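Local atomic coordinates of putative uncharacterized protein lp_3323 (Lactobacillus plantarum, PDB entry 3DC7), a protein that is of unknown function but, as a member of the GDSL-like lipase/acylhydrolase family, probably hydrolyses ester bonds. Residues K22-L27 and D82-A87; L58-S63 and A73-A78; S136-G141 and A184-A189; S142-S147 and D200-N205; A115-L120 and A167-D172. One frame throughout, in Å; residues are numbered along the deposited sequence.

Contact 1 (K22-L27 and D82-A87)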
# COMPACT_ATOMS: atom_id res chain seq x y z
N LYS A 22 -5.25 5.20 -25.16
CA LYS A 22 -5.51 6.01 -26.35
C LYS A 22 -6.59 7.07 -26.14
O LYS A 22 -6.57 8.09 -26.80
CB LYS A 22 -5.88 5.12 -27.55
CG LYS A 22 -4.84 4.02 -27.85
CD LYS A 22 -5.33 3.00 -28.91
CE LYS A 22 -6.63 2.26 -28.52
NZ LYS A 22 -6.69 1.74 -27.12
N ARG A 23 -7.52 6.82 -25.23
CA ARG A 23 -8.67 7.69 -25.00
C ARG A 23 -8.93 7.93 -23.51
O ARG A 23 -10.00 7.58 -22.99
CB ARG A 23 -9.93 7.11 -25.66
CG ARG A 23 -9.94 7.21 -27.19
CD ARG A 23 -11.11 6.46 -27.84
NE ARG A 23 -11.35 5.13 -27.25
CZ ARG A 23 -10.69 4.03 -27.58
NH1 ARG A 23 -9.73 4.06 -28.50
NH2 ARG A 23 -11.00 2.88 -26.98
N PRO A 24 -7.94 8.53 -22.80
CA PRO A 24 -8.13 8.77 -21.37
C PRO A 24 -9.15 9.86 -21.10
O PRO A 24 -9.33 10.77 -21.92
CB PRO A 24 -6.75 9.24 -20.91
CG PRO A 24 -6.14 9.86 -22.13
CD PRO A 24 -6.63 9.03 -23.28
N ALA A 25 -9.81 9.78 -19.96
CA ALA A 25 -10.71 10.84 -19.51
C ALA A 25 -10.28 11.26 -18.11
O ALA A 25 -10.09 10.43 -17.22
CB ALA A 25 -12.14 10.36 -19.52
N TRP A 26 -10.14 12.57 -17.91
CA TRP A 26 -9.58 13.13 -16.69
C TRP A 26 -10.63 13.96 -15.96
O TRP A 26 -10.97 15.06 -16.40
CB TRP A 26 -8.37 13.99 -17.05
CG TRP A 26 -7.35 13.26 -17.92
CD1 TRP A 26 -7.26 13.30 -19.28
CD2 TRP A 26 -6.29 12.40 -17.47
NE1 TRP A 26 -6.21 12.53 -19.72
CE2 TRP A 26 -5.60 11.96 -18.63
CE3 TRP A 26 -5.86 11.95 -16.22
CZ2 TRP A 26 -4.50 11.09 -18.57
CZ3 TRP A 26 -4.76 11.08 -16.15
CH2 TRP A 26 -4.10 10.66 -17.32
N LEU A 27 -11.16 13.42 -14.87
CA LEU A 27 -12.18 14.11 -14.09
C LEU A 27 -11.55 14.72 -12.85
O LEU A 27 -10.95 14.01 -12.04
CB LEU A 27 -13.30 13.13 -13.71
CG LEU A 27 -14.48 13.63 -12.87
CD1 LEU A 27 -15.31 14.67 -13.60
CD2 LEU A 27 -15.35 12.44 -12.40
N ASP A 82 -16.81 5.80 -24.84
CA ASP A 82 -15.68 4.96 -25.25
C ASP A 82 -14.33 5.39 -24.64
O ASP A 82 -13.26 5.17 -25.22
CB ASP A 82 -15.59 4.89 -26.78
CG ASP A 82 -15.36 6.25 -27.41
OD1 ASP A 82 -15.75 7.28 -26.81
OD2 ASP A 82 -14.79 6.28 -28.53
N ALA A 83 -14.38 5.99 -23.45
CA ALA A 83 -13.18 6.23 -22.66
C ALA A 83 -12.49 4.90 -22.38
O ALA A 83 -13.15 3.93 -22.01
CB ALA A 83 -13.55 6.90 -21.36
N ASP A 84 -11.17 4.83 -22.59
CA ASP A 84 -10.44 3.59 -22.30
C ASP A 84 -9.68 3.63 -20.98
O ASP A 84 -9.08 2.63 -20.57
CB ASP A 84 -9.53 3.17 -23.47
CG ASP A 84 -8.26 3.99 -23.55
OD1 ASP A 84 -8.19 5.06 -22.94
OD2 ASP A 84 -7.32 3.55 -24.26
N PHE A 85 -9.72 4.79 -20.32
CA PHE A 85 -9.12 5.00 -19.01
C PHE A 85 -9.83 6.16 -18.34
O PHE A 85 -10.09 7.19 -18.97
CB PHE A 85 -7.62 5.31 -19.15
CG PHE A 85 -6.93 5.65 -17.83
CD1 PHE A 85 -6.80 4.70 -16.82
CD2 PHE A 85 -6.38 6.92 -17.63
CE1 PHE A 85 -6.15 5.01 -15.61
CE2 PHE A 85 -5.74 7.25 -16.44
CZ PHE A 85 -5.62 6.28 -15.42
N ILE A 86 -10.16 6.00 -17.06
CA ILE A 86 -10.77 7.07 -16.29
C ILE A 86 -9.98 7.35 -15.02
O ILE A 86 -9.77 6.47 -14.19
CB ILE A 86 -12.26 6.78 -15.95
CG1 ILE A 86 -13.08 6.66 -17.24
CG2 ILE A 86 -12.83 7.88 -15.04
CD1 ILE A 86 -14.35 5.81 -17.11
N ALA A 87 -9.56 8.60 -14.89
CA ALA A 87 -8.88 9.08 -13.71
C ALA A 87 -9.74 10.13 -12.99
O ALA A 87 -10.29 11.04 -13.63
CB ALA A 87 -7.54 9.65 -14.08
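Backbone hydrogen bonds fix the strand pairing: Ala-25 N donates to Phe-85 O, Ala-87 N to Ala-25 O and Leu-27 N to Ala-87 O. The axes of 24-27 and 85-87 lie 4.7 Å apart and 15° from parallel, the geometry of two adjacent parallel strands, in the central sheet of what is, by family, an SGNH-hydrolase fold.

At the Lys-22 and Arg-23 end, polar side chains join the backbone, where Asp-84 N donates to Arg-23 O. Asp-84 CG stands between its backbone N and carbonyl carbon (chi1 77°), turning the carboxylate to two successive amides. OD2 receives Lys-22 N at 2.8 Å through its syn lone pair, while OD1 is met by Arg-23 N at 3.0 Å from above the carboxylate plane. Lys-22 NZ adds a salt bridge to OD2 at 3.4 Å, whose hydrogen bond is weak. Replacing Asp-84 by an alanine would probably leave both amides without these acceptors and Lys-22 NZ without this counter-charge. Arg-23 NE reaches Asp-82 O at 2.8 Å, in the guanidinium plane; Arg-23 NH1 pairs with Glu-53 and Asp-82 OD1 with Arg-54.

Aromatic packing occupies one sheet face. Phe-85 and the Trp-26 six-membered ring form an offset edge-to-face pair, Phe-85 giving the edge, with centroids 5.7 Å apart and planes at 75°; Ala-87 CB touches Trp-26 CE3 at 3.6 Å. Trp-26 NE1 is bonded to Ser-55.

The chemistry is thus divided: carboxylate and carbonyl acceptors secure the Lys-22 end, while backbone bonds and apolar contacts hold the buried part.

Contact 2 (L58-S63 and A73-A78)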
# COMPACT_ATOMS: atom_id res chain seq x y z
N LEU A 58 -12.07 16.88 -18.14
CA LEU A 58 -13.28 17.19 -17.39
C LEU A 58 -12.96 17.85 -16.04
O LEU A 58 -13.57 17.54 -15.02
CB LEU A 58 -14.13 15.94 -17.19
CG LEU A 58 -14.55 15.32 -18.52
CD1 LEU A 58 -14.73 13.83 -18.40
CD2 LEU A 58 -15.80 16.01 -19.03
N GLY A 59 -11.99 18.75 -16.05
CA GLY A 59 -11.60 19.48 -14.85
C GLY A 59 -12.36 20.79 -14.81
O GLY A 59 -12.56 21.43 -15.85
N ILE A 60 -12.79 21.18 -13.62
CA ILE A 60 -13.46 22.46 -13.41
C ILE A 60 -12.84 23.03 -12.15
O ILE A 60 -12.83 22.38 -11.11
CB ILE A 60 -14.98 22.28 -13.21
CG1 ILE A 60 -15.63 21.72 -14.48
CG2 ILE A 60 -15.65 23.61 -12.81
CD1 ILE A 60 -17.16 21.71 -14.45
N SER A 61 -12.29 24.24 -12.27
CA SER A 61 -11.75 24.99 -11.15
C SER A 61 -12.72 25.02 -9.98
O SER A 61 -13.89 25.36 -10.15
CB SER A 61 -11.45 26.42 -11.60
OG SER A 61 -11.27 27.28 -10.47
N GLY A 62 -12.24 24.64 -8.81
CA GLY A 62 -13.01 24.77 -7.59
C GLY A 62 -13.95 23.63 -7.27
O GLY A 62 -14.57 23.64 -6.21
N SER A 63 -14.05 22.66 -8.17
CA SER A 63 -15.03 21.58 -8.07
C SER A 63 -14.78 20.60 -6.91
O SER A 63 -13.65 20.19 -6.65
CB SER A 63 -15.12 20.83 -9.42
OG SER A 63 -15.83 19.61 -9.31
N ALA A 73 -19.60 13.96 -8.47
CA ALA A 73 -20.52 12.84 -8.31
C ALA A 73 -21.72 12.91 -9.25
O ALA A 73 -22.48 11.95 -9.37
CB ALA A 73 -20.97 12.70 -6.86
N VAL A 74 -21.89 14.04 -9.94
CA VAL A 74 -22.81 14.13 -11.07
C VAL A 74 -22.08 14.34 -12.40
O VAL A 74 -22.43 13.75 -13.41
CB VAL A 74 -23.97 15.18 -10.87
CG1 VAL A 74 -23.44 16.53 -10.49
CG2 VAL A 74 -24.82 15.30 -12.13
N ARG A 75 -21.02 15.15 -12.39
CA ARG A 75 -20.32 15.48 -13.63
C ARG A 75 -19.67 14.29 -14.35
O ARG A 75 -19.38 14.36 -15.54
CB ARG A 75 -19.27 16.56 -13.39
CG ARG A 75 -19.85 17.91 -13.10
CD ARG A 75 -18.80 19.01 -13.28
NE ARG A 75 -17.62 18.85 -12.43
CZ ARG A 75 -16.44 18.44 -12.86
NH1 ARG A 75 -16.28 18.13 -14.14
NH2 ARG A 75 -15.41 18.34 -12.03
N TYR A 76 -19.44 13.20 -13.61
CA TYR A 76 -18.86 11.99 -14.19
C TYR A 76 -19.67 11.46 -15.38
O TYR A 76 -19.13 10.71 -16.20
CB TYR A 76 -18.76 10.88 -13.12
CG TYR A 76 -20.05 10.11 -12.89
CD1 TYR A 76 -20.94 10.49 -11.90
CD2 TYR A 76 -20.38 9.01 -13.68
CE1 TYR A 76 -22.12 9.78 -11.67
CE2 TYR A 76 -21.56 8.30 -13.49
CZ TYR A 76 -22.43 8.69 -12.48
OH TYR A 76 -23.60 7.99 -12.28
N GLN A 77 -20.95 11.82 -15.44
CA GLN A 77 -21.88 11.34 -16.46
C GLN A 77 -21.58 11.95 -17.83
O GLN A 77 -22.12 11.50 -18.85
CB GLN A 77 -23.33 11.62 -16.05
CG GLN A 77 -23.67 11.07 -14.67
CD GLN A 77 -25.16 11.09 -14.31
OE1 GLN A 77 -25.64 10.21 -13.60
NE2 GLN A 77 -25.88 12.10 -14.78
N ALA A 78 -20.68 12.94 -17.86
CA ALA A 78 -20.19 13.54 -19.11
C ALA A 78 -18.95 12.86 -19.69
O ALA A 78 -18.48 13.23 -20.77
CB ALA A 78 -19.93 15.04 -18.92
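The end of strand 56-59 and the loop leaving it, where Leu-58, Ile-60 and Ser-63 meet Arg-75, probably correspond to the conserved block II of SGNH hydrolases. The type II beta turn here runs from Ile-60 to Ser-63 and has Gly-62 at the third position, with a positive phi; in relatives the glycine of this block helps form the oxyanion hole, and a similar role here is only probable.

Arg-75, on helix 72-75, bridges the strand end and Ser-63, the last residue of the turn, with one flat group. NH1 donates to Leu-58 O at 2.9 Å, and NH2 donates to Ser-63 OG at 3.0 Å with an angle of 163° at the hydrogen. Both acceptors lie at the edge of the guanidinium, close to its plane, whereas NH1 approaches Leu-58 O from above the carbonyl plane. NE bonds to Asp-70 O, which Ser-63 OG also bonds. Several bonds therefore fix the rotation of the group.

The arginine chain bends at chi3 (-58°), bringing one face of the guanidinium against Ile-60. Ile-60 CG1 lies over that face, 3.6 Å from the plane and displaced toward the rim, while Ile-60 CD1 touches Arg-75 CD at 3.4 Å. Farther along, Leu-58 CD2 meets Ala-78 CB at 4.2 Å.

Contact 3 (S136-G141 and A184-A189)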
# COMPACT_ATOMS: atom_id res chain seq x y z
N SER A 136 -5.71 11.23 -5.01
CA SER A 136 -5.95 12.26 -3.99
C SER A 136 -4.73 13.17 -3.82
O SER A 136 -3.59 12.73 -3.98
CB SER A 136 -6.36 11.63 -2.67
OG SER A 136 -5.34 10.80 -2.16
N ALA A 137 -4.98 14.43 -3.47
CA ALA A 137 -3.99 15.50 -3.55
C ALA A 137 -2.92 15.51 -2.48
O ALA A 137 -3.08 14.95 -1.40
CB ALA A 137 -4.70 16.85 -3.56
N ILE A 138 -1.82 16.17 -2.82
CA ILE A 138 -0.75 16.54 -1.89
C ILE A 138 -1.29 17.32 -0.67
O ILE A 138 -2.28 18.06 -0.78
CB ILE A 138 0.31 17.38 -2.66
CG1 ILE A 138 0.92 16.52 -3.78
CG2 ILE A 138 1.43 17.91 -1.73
CD1 ILE A 138 1.29 17.30 -5.00
N HIS A 139 -0.65 17.09 0.48
CA HIS A 139 -0.89 17.86 1.70
C HIS A 139 -0.69 19.34 1.37
O HIS A 139 0.37 19.73 0.90
CB HIS A 139 0.10 17.44 2.81
CG HIS A 139 -0.31 17.84 4.19
ND1 HIS A 139 -0.71 19.12 4.52
CD2 HIS A 139 -0.38 17.13 5.34
CE1 HIS A 139 -1.02 19.18 5.81
NE2 HIS A 139 -0.82 17.98 6.33
N ILE A 140 -1.73 20.14 1.59
CA ILE A 140 -1.66 21.56 1.22
C ILE A 140 -1.13 22.41 2.36
O ILE A 140 -1.10 21.98 3.51
CB ILE A 140 -3.03 22.11 0.74
CG1 ILE A 140 -4.03 22.16 1.89
CG2 ILE A 140 -3.55 21.30 -0.47
CD1 ILE A 140 -5.35 22.80 1.55
N GLY A 141 -0.70 23.63 2.03
CA GLY A 141 -0.24 24.60 3.03
C GLY A 141 -1.37 25.51 3.47
O GLY A 141 -2.54 25.19 3.27
N ALA A 184 3.86 11.30 -2.84
CA ALA A 184 4.36 12.24 -3.86
C ALA A 184 5.80 12.70 -3.64
O ALA A 184 6.48 13.12 -4.58
CB ALA A 184 3.45 13.45 -3.94
N GLY A 185 6.25 12.64 -2.38
CA GLY A 185 7.60 13.02 -2.01
C GLY A 185 7.69 14.42 -1.42
O GLY A 185 8.79 14.87 -1.08
N MSE A 186 6.56 15.10 -1.29
CA MSE A 186 6.51 16.52 -0.89
C MSE A 186 5.21 16.87 -0.17
O MSE A 186 4.21 16.16 -0.28
CB MSE A 186 6.64 17.42 -2.12
CG MSE A 186 5.47 17.34 -3.09
SE MSE A 186 5.87 17.91 -4.94
CE MSE A 186 7.54 16.91 -5.20
N THR A 187 5.26 17.96 0.59
CA THR A 187 4.07 18.56 1.19
C THR A 187 4.14 20.07 1.02
O THR A 187 5.20 20.67 1.24
CB THR A 187 3.92 18.15 2.69
OG1 THR A 187 2.95 18.98 3.34
CG2 THR A 187 5.25 18.26 3.45
N PHE A 188 3.04 20.69 0.62
CA PHE A 188 3.01 22.16 0.49
C PHE A 188 2.93 22.90 1.83
O PHE A 188 3.06 24.13 1.88
CB PHE A 188 1.89 22.62 -0.47
CG PHE A 188 2.04 22.08 -1.88
CD1 PHE A 188 3.27 21.64 -2.35
CD2 PHE A 188 0.96 22.06 -2.74
CE1 PHE A 188 3.40 21.14 -3.65
CE2 PHE A 188 1.08 21.58 -4.04
CZ PHE A 188 2.32 21.11 -4.49
N ALA A 189 2.73 22.15 2.91
CA ALA A 189 2.80 22.70 4.28
C ALA A 189 4.23 23.05 4.72
O ALA A 189 4.43 23.64 5.79
CB ALA A 189 2.17 21.73 5.25
O HOH W 1 1.77 15.28 0.70
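With CG1 anti to its carbonyl carbon (chi1 -62°), Ile-138 has CG2 anti to the backbone N, where it stands over the ring of Phe-188, whose own CG is anti to the carbonyl carbon (chi1 -61°). CG2 is 4.0 Å from the ring centroid and only 3° off the ring normal, a CH-pi contact over the centre of the face. The other branch also packs on 184-189: CD1 approaches Phe-188 CZ at 4.0 Å, and CG1 reaches Ala-184 CB.

The backbones run side by side in nearly the same direction. Phe-188 N donates to His-139 O at 2.9 Å, almost in line with the carbonyl bond. A second link is indirect: water 1 accepts from His-139 N at 3.0 Å and donates to Met-186 O at 2.8 Å. Thr-187 OG1 touches His-139 CB at 3.3 Å and accepts from Ala-189 N, an ST turn. His-139 ND1 donates to Ile-140 O in its ring plane, which fixes the imidazole's rotation; the ring also meets that of Tyr-181. Gly-141 CA lies 3.5 Å from Phe-188 O, close enough that a beta carbon on Gly-141 would collide with that oxygen.

Gln-159 holds Ile-138 O and Ile-140 N, and Tyr-173 of the second subunit packs on Thr-187. The contact thus joins the loops after strand 132-136 and helix 180-183 by two complementary means: a methyl covers one face of the ring, while direct and water-mediated bonds satisfy backbone polar groups.

Contact 4 (S142-S147 and D200-N205)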
# COMPACT_ATOMS: atom_id res chain seq x y z
N SER A 142 -1.01 26.66 4.04
CA SER A 142 -1.98 27.56 4.67
C SER A 142 -2.08 28.94 4.02
O SER A 142 -2.69 29.85 4.58
CB SER A 142 -1.64 27.73 6.15
OG SER A 142 -2.10 26.63 6.91
N ASP A 143 -1.50 29.10 2.83
CA ASP A 143 -1.35 30.42 2.26
C ASP A 143 -2.31 30.74 1.11
O ASP A 143 -2.27 31.84 0.58
CB ASP A 143 0.10 30.64 1.83
CG ASP A 143 1.06 30.69 3.03
OD1 ASP A 143 0.63 31.08 4.15
OD2 ASP A 143 2.26 30.35 2.84
N PHE A 144 -3.17 29.79 0.75
CA PHE A 144 -4.14 30.02 -0.33
C PHE A 144 -5.31 30.96 0.03
O PHE A 144 -5.64 31.85 -0.74
CB PHE A 144 -4.69 28.69 -0.89
CG PHE A 144 -5.67 28.87 -2.02
CD1 PHE A 144 -5.23 29.17 -3.31
CD2 PHE A 144 -7.04 28.75 -1.78
CE1 PHE A 144 -6.14 29.35 -4.36
CE2 PHE A 144 -7.97 28.92 -2.83
CZ PHE A 144 -7.52 29.22 -4.12
N GLY A 145 -5.94 30.73 1.18
CA GLY A 145 -7.10 31.52 1.60
C GLY A 145 -8.25 30.65 2.08
O GLY A 145 -8.15 29.42 2.05
N GLY A 146 -9.34 31.29 2.51
CA GLY A 146 -10.51 30.56 3.01
C GLY A 146 -10.12 29.49 4.02
O GLY A 146 -9.28 29.75 4.89
N SER A 147 -10.72 28.31 3.91
CA SER A 147 -10.46 27.20 4.83
C SER A 147 -9.40 26.25 4.30
O SER A 147 -9.35 25.07 4.70
CB SER A 147 -11.73 26.41 5.12
OG SER A 147 -12.76 27.24 5.67
N ASP A 200 1.08 28.40 -4.77
CA ASP A 200 0.40 29.13 -3.70
C ASP A 200 0.10 28.26 -2.48
O ASP A 200 -0.80 28.59 -1.68
CB ASP A 200 -0.93 29.67 -4.26
CG ASP A 200 -1.76 28.58 -4.92
OD1 ASP A 200 -1.49 27.38 -4.64
OD2 ASP A 200 -2.66 28.90 -5.71
N THR A 201 0.84 27.16 -2.35
CA THR A 201 0.64 26.11 -1.32
C THR A 201 -0.59 25.23 -1.52
O THR A 201 -0.92 24.44 -0.65
CB THR A 201 0.68 26.62 0.16
OG1 THR A 201 -0.60 27.15 0.55
CG2 THR A 201 1.81 27.64 0.39
N LEU A 202 -1.25 25.37 -2.67
CA LEU A 202 -2.37 24.50 -3.03
C LEU A 202 -2.23 23.88 -4.44
O LEU A 202 -2.30 22.66 -4.60
CB LEU A 202 -3.71 25.23 -2.87
CG LEU A 202 -4.96 24.59 -3.51
CD1 LEU A 202 -5.39 23.30 -2.82
CD2 LEU A 202 -6.14 25.56 -3.55
N HIS A 203 -2.02 24.73 -5.45
CA HIS A 203 -1.91 24.27 -6.83
C HIS A 203 -0.47 23.93 -7.15
O HIS A 203 0.42 24.70 -6.85
CB HIS A 203 -2.39 25.35 -7.81
CG HIS A 203 -3.80 25.78 -7.59
ND1 HIS A 203 -4.89 25.01 -7.95
CD2 HIS A 203 -4.31 26.90 -7.02
CE1 HIS A 203 -6.00 25.64 -7.61
NE2 HIS A 203 -5.68 26.79 -7.05
N PRO A 204 -0.23 22.76 -7.77
CA PRO A 204 1.11 22.48 -8.25
C PRO A 204 1.48 23.45 -9.36
O PRO A 204 0.62 23.86 -10.14
CB PRO A 204 1.00 21.06 -8.81
CG PRO A 204 -0.19 20.47 -8.18
CD PRO A 204 -1.14 21.63 -8.01
N ASN A 205 2.75 23.85 -9.41
CA ASN A 205 3.25 24.57 -10.57
C ASN A 205 3.69 23.54 -11.65
O ASN A 205 3.38 22.36 -11.53
CB ASN A 205 4.39 25.51 -10.15
CG ASN A 205 5.58 24.77 -9.58
OD1 ASN A 205 5.72 23.56 -9.77
ND2 ASN A 205 6.46 25.48 -8.88
O HOH W 2 -3.46 26.84 1.36
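The Phe-144 ring is met by three side chains, each differently. With CG anti to its backbone N (chi1 -179°), it is set over Leu-202, whose CD2 stands 3.5 Å from the ring centroid and 6° off the normal, a CH-pi contact. Asp-200 runs alongside, with OD2 at the ring edge, 3.5 Å from Phe-144 CD1. The His-203 ring is oblique, its plane turned by 76°, with NE2 3.7 Å from Phe-144 CE1.

Thr-201 makes the polar link. OG1 accepts from Asp-143 N at 3.1 Å, donates to Asp-200 O at 2.7 Å, and accepts from water 2, which in turn receives Phe-144 N. A valine in place of Thr-201 would probably leave Asp-143 N without this acceptor and break the water link to Phe-144.

Asp-200 OD1 grips two amides, Leu-202 N and His-203 N, each at 2.8 Å, the former closing an Asx turn. Asp-200 OD2 lies in the His-203 ring plane at its edge. The spacing of Asp-200 and His-203 matches the Asp-x-x-His of SGNH block V, consistent with a catalytic acid-histidine pair.

Chemically, the Thr-201 hydroxyl and the Phe-144 ring, whose face meets Leu-202, hold this pair's segment, and two N-H hydrogen bonds to OD1 orient the carboxylate beside the imidazole.

Contact 5 (A115-L120 and A167-D172)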
# COMPACT_ATOMS: atom_id res chain seq x y z
N ALA A 115 -21.04 11.14 -1.46
CA ALA A 115 -20.73 11.52 -2.83
C ALA A 115 -19.73 10.57 -3.52
O ALA A 115 -19.91 10.23 -4.69
CB ALA A 115 -20.29 12.95 -2.92
N LEU A 116 -18.70 10.12 -2.79
CA LEU A 116 -17.83 9.02 -3.25
C LEU A 116 -18.61 7.76 -3.64
O LEU A 116 -18.37 7.19 -4.70
CB LEU A 116 -16.77 8.67 -2.21
CG LEU A 116 -15.65 9.70 -2.00
CD1 LEU A 116 -14.88 9.43 -0.71
CD2 LEU A 116 -14.71 9.72 -3.21
N MSE A 117 -19.56 7.34 -2.80
CA MSE A 117 -20.36 6.15 -3.09
C MSE A 117 -21.11 6.24 -4.43
O MSE A 117 -21.10 5.30 -5.23
CB MSE A 117 -21.36 5.85 -1.97
CG MSE A 117 -22.27 4.68 -2.30
SE MSE A 117 -23.48 4.20 -0.86
CE MSE A 117 -22.18 3.54 0.49
N MSE A 118 -21.76 7.37 -4.66
CA MSE A 118 -22.47 7.55 -5.90
C MSE A 118 -21.54 7.67 -7.09
O MSE A 118 -21.82 7.11 -8.15
CB MSE A 118 -23.43 8.72 -5.81
CG MSE A 118 -24.64 8.37 -4.99
SE MSE A 118 -25.53 10.01 -4.54
CE MSE A 118 -26.62 10.14 -6.18
N LEU A 119 -20.43 8.39 -6.92
CA LEU A 119 -19.42 8.49 -7.97
C LEU A 119 -18.92 7.10 -8.36
O LEU A 119 -19.00 6.72 -9.51
CB LEU A 119 -18.25 9.37 -7.54
CG LEU A 119 -17.42 10.19 -8.55
CD1 LEU A 119 -16.00 10.35 -8.04
CD2 LEU A 119 -17.39 9.65 -9.95
N LEU A 120 -18.42 6.36 -7.38
CA LEU A 120 -17.89 5.01 -7.58
C LEU A 120 -18.91 4.01 -8.15
O LEU A 120 -18.54 3.18 -8.97
CB LEU A 120 -17.31 4.47 -6.27
CG LEU A 120 -16.03 5.17 -5.82
CD1 LEU A 120 -15.71 4.89 -4.36
CD2 LEU A 120 -14.87 4.80 -6.75
N ALA A 167 -9.60 6.46 0.55
CA ALA A 167 -9.01 5.13 0.68
C ALA A 167 -10.07 4.08 1.05
O ALA A 167 -10.16 3.05 0.39
CB ALA A 167 -7.88 5.12 1.67
N GLN A 168 -10.90 4.36 2.06
CA GLN A 168 -11.95 3.40 2.46
C GLN A 168 -12.99 3.14 1.37
O GLN A 168 -13.30 1.99 1.09
CB GLN A 168 -12.67 3.83 3.74
CG GLN A 168 -11.78 3.89 4.99
CD GLN A 168 -12.36 4.80 6.08
OE1 GLN A 168 -13.57 5.07 6.10
NE2 GLN A 168 -11.50 5.26 7.00
N MSE A 169 -13.54 4.20 0.79
CA MSE A 169 -14.57 4.07 -0.25
C MSE A 169 -14.06 3.42 -1.53
O MSE A 169 -14.75 2.59 -2.10
CB MSE A 169 -15.23 5.41 -0.58
CG MSE A 169 -16.06 6.00 0.53
SE MSE A 169 -17.41 4.73 1.15
CE MSE A 169 -18.42 4.46 -0.48
N THR A 170 -12.88 3.81 -2.00
CA THR A 170 -12.34 3.19 -3.23
C THR A 170 -12.16 1.68 -3.07
O THR A 170 -12.41 0.93 -4.00
CB THR A 170 -11.05 3.82 -3.74
OG1 THR A 170 -10.07 3.84 -2.71
CG2 THR A 170 -11.30 5.22 -4.21
N ALA A 171 -11.75 1.27 -1.86
CA ALA A 171 -11.55 -0.13 -1.51
C ALA A 171 -12.80 -0.96 -1.74
O ALA A 171 -12.73 -2.05 -2.31
CB ALA A 171 -11.08 -0.26 -0.07
N ASP A 172 -13.95 -0.44 -1.30
CA ASP A 172 -15.23 -1.14 -1.44
C ASP A 172 -15.70 -1.36 -2.89
O ASP A 172 -16.59 -2.17 -3.14
CB ASP A 172 -16.30 -0.40 -0.66
CG ASP A 172 -16.16 -0.56 0.83
OD1 ASP A 172 -15.53 -1.54 1.30
OD2 ASP A 172 -16.69 0.31 1.54
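Met-169, a selenomethionine, is the side chain that helix 115-120 receives from helix 167-172. Its CG meets Leu-116 CD1 at 3.8 Å, while its terminal CE rests against Met-117 CB at 3.6 Å. Leu-120 approaches from the next turn: CD1 lies 3.8 Å from Met-169 CB and 3.4 Å from Met-169 O. A looser contact, Leu-120 CD2 to Thr-170 CG2, measures 4.4 Å.

Torsions explain the reach to Met-117: Met-169 bends at chi2 (-55°) and again at chi3 (-60°), which turns CE to that residue. The side-chain contacts are apolar; Leu-120 CD1 also touches the backbone at Met-169 O and Thr-170 N. Thr-170 OG1 is bonded within its own helix to Ile-166 O.

The second shell begins with Tyr-104, which packs on Met-169 and bonds Asp-172. Asp-172 also holds Tyr-181 of the third subunit, tying this helix to the assembly.

The segment axes pass 9.8 Å apart and cross at -30°, both running broadly the same way. Helices 112-126 and 159-173 come before and after strand 132-136 in the chain, and Leu-116, Leu-120 and Thr-170 all rest on Phe-134 of that strand, so the pair covers one side of the sheet there.

Overall arrangement
From the N terminus, contact 1 pairs strand 24-28 with strand 85-89 and closes a loop that contains contact 2 entirely. Contact 2 joins the end of strand 56-59, next to strand 24-28 in the sheet, to helix 72-75. The next loop to open is that of contact 5, from helix 112-126 to helix 159-173; those of contacts 3 and 4 open before it closes, so it crosses both. Contact 3 joins the loops after strand 132-136 and helix 180-183; contact 4 joins the former to the loop before helix 206-223. These two also cross, touching through Gly-141 N and Thr-201 O. Leu-119 of contact 5 packs against Leu-27 and Tyr-76, connecting helix layer and sheet.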